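Local coordinates for NIF3-related protein (Bacillus cereus, PDB 2GX8) that is of uncharacterised function but, as a member of the Nif3 family, binds a pair of zinc ions and carries a probable regulatory domain, at residues Ile113-Cys116 with Ile117-Ile121. Residues are numbered along the deposited sequence; the frame is centred on the assembly and turned at random.
Sequences IEKC and IKNDI
C116 O accepts a hydrogen bond from the backbone N of I121 (N to O 2.9 Å, N-H...O angle 170°), and the longer bond from D120 N to I117 O, 3.2 Å, sits inside the turn it closes. With D120 at positive phi (50°), the pair makes a Schellman motif, a standard way of ending a helix and turning the chain. Just before this, the regular i to i+4 pattern still holds: I117 N reaches I113 O and K118 N reaches E114 O, each at 2.8 Å.

The K115 carbonyl draws two donors from N119. The backbone amide gives only a weak bond, whereas the side-chain ND2 lies 2.8 Å from K115 O, with the acceptor close to the amide plane; CG set beside the backbone N (chi1 -71°) folds the carboxamide back to it. Here helix 108-118 hands over to strand 122-125 in a beta-alpha-beta unit, and I121 turns its side chain onto helix 75-84.

Among the charged groups, E114 and K118 run side by side, CG of E114 3.7 Å from CE of K118, but their OE2-NZ salt bridge is long. K118 NZ finds a stronger partner in D120 of the second subunit, and D120 in turn pairs with K118 of that subunit.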
loop_
_atom_site.group_PDB
_atom_site.type_symbol
_atom_site.label_atom_id
_atom_site.label_comp_id
_atom_site.label_asym_id
_atom_site.label_seq_id
_atom_site.Cartn_x
_atom_site.Cartn_y
_atom_site.Cartn_z
ATOM N N ILE C 113 -23.793 23.962 2.376
ATOM C CA ILE C 113 -23.346 24.018 0.973
ATOM C C ILE C 113 -24.470 24.579 0.091
ATOM O O ILE C 113 -24.238 25.421 -0.786
ATOM C CB ILE C 113 -22.931 22.608 0.513
ATOM C CG1 ILE C 113 -21.717 22.146 1.333
ATOM C CG2 ILE C 113 -22.555 22.582 -0.953
ATOM C CD1 ILE C 113 -21.379 20.718 1.081
ATOM N N GLU C 114 -25.692 24.117 0.347
ATOM C CA GLU C 114 -26.895 24.577 -0.392
ATOM C C GLU C 114 -27.136 26.068 -0.181
ATOM O O GLU C 114 -27.411 26.809 -1.130
ATOM C CB GLU C 114 -28.118 23.790 0.082
ATOM C CG GLU C 114 -29.441 24.246 -0.519
ATOM C CD GLU C 114 -30.642 23.475 0.022
ATOM O OE1 GLU C 114 -30.723 23.317 1.256
ATOM O OE2 GLU C 114 -31.507 23.047 -0.783
ATOM N N LYS C 115 -27.041 26.510 1.067
ATOM C CA LYS C 115 -27.234 27.916 1.384
ATOM C C LYS C 115 -26.175 28.781 0.673
ATOM O O LYS C 115 -26.509 29.838 0.127
ATOM C CB LYS C 115 -27.259 28.126 2.894
ATOM C CG LYS C 115 -27.464 29.564 3.331
ATOM C CD LYS C 115 -27.917 29.683 4.806
ATOM C CE LYS C 115 -29.420 29.391 4.921
ATOM N NZ LYS C 115 -29.937 29.448 6.312
ATOM N N CYS C 116 -24.926 28.308 0.642
ATOM C CA CYS C 116 -23.820 29.001 -0.062
ATOM C C CYS C 116 -24.052 29.045 -1.552
ATOM O O CYS C 116 -23.894 30.092 -2.191
ATOM C CB CYS C 116 -22.488 28.292 0.173
ATOM S SG CYS C 116 -21.880 28.360 1.833
ATOM N N ILE C 117 -24.407 27.903 -2.125
ATOM C CA ILE C 117 -24.666 27.867 -3.565
ATOM C C ILE C 117 -25.875 28.682 -3.993
ATOM O O ILE C 117 -25.777 29.447 -4.943
ATOM C CB ILE C 117 -24.731 26.430 -4.122
ATOM C CG1 ILE C 117 -23.303 25.886 -4.248
ATOM C CG2 ILE C 117 -25.423 26.417 -5.501
ATOM C CD1 ILE C 117 -23.210 24.554 -4.961
ATOM N N LYS C 118 -27.000 28.549 -3.303
ATOM C CA LYS C 118 -28.198 29.315 -3.652
ATOM C C LYS C 118 -28.026 30.825 -3.537
ATOM O O LYS C 118 -28.685 31.600 -4.234
ATOM C CB LYS C 118 -29.399 28.884 -2.809
ATOM C CG LYS C 118 -29.947 27.542 -3.185
ATOM C CD LYS C 118 -31.294 27.321 -2.580
ATOM C CE LYS C 118 -31.784 25.923 -2.904
ATOM N NZ LYS C 118 -33.207 25.726 -2.484
ATOM N N ASN C 119 -27.126 31.237 -2.659
ATOM C CA ASN C 119 -26.897 32.648 -2.415
ATOM C C ASN C 119 -25.643 33.199 -3.052
ATOM O O ASN C 119 -25.189 34.269 -2.658
ATOM C CB ASN C 119 -26.909 32.904 -0.909
ATOM C CG ASN C 119 -28.298 32.777 -0.324
ATOM O OD1 ASN C 119 -29.153 33.660 -0.524
ATOM N ND2 ASN C 119 -28.541 31.689 0.408
ATOM N N ASP C 120 -25.093 32.473 -4.030
ATOM C CA ASP C 120 -23.878 32.900 -4.749
ATOM C C ASP C 120 -22.745 33.317 -3.795
ATOM O O ASP C 120 -22.097 34.345 -4.019
ATOM C CB ASP C 120 -24.180 34.045 -5.738
ATOM C CG ASP C 120 -25.140 33.642 -6.841
ATOM O OD1 ASP C 120 -25.361 32.434 -6.990
ATOM O OD2 ASP C 120 -25.660 34.532 -7.591
ATOM N N ILE C 121 -22.524 32.532 -2.733
ATOM C CA ILE C 121 -21.468 32.840 -1.773
ATOM C C ILE C 121 -20.250 31.967 -2.006
ATOM O O ILE C 121 -20.367 30.751 -1.989
ATOM C CB ILE C 121 -21.920 32.657 -0.330
ATOM C CG1 ILE C 121 -23.024 33.666 -0.010
ATOM C CG2 ILE C 121 -20.721 32.840 0.647
ATOM C CD1 ILE C 121 -23.522 33.521 1.414
#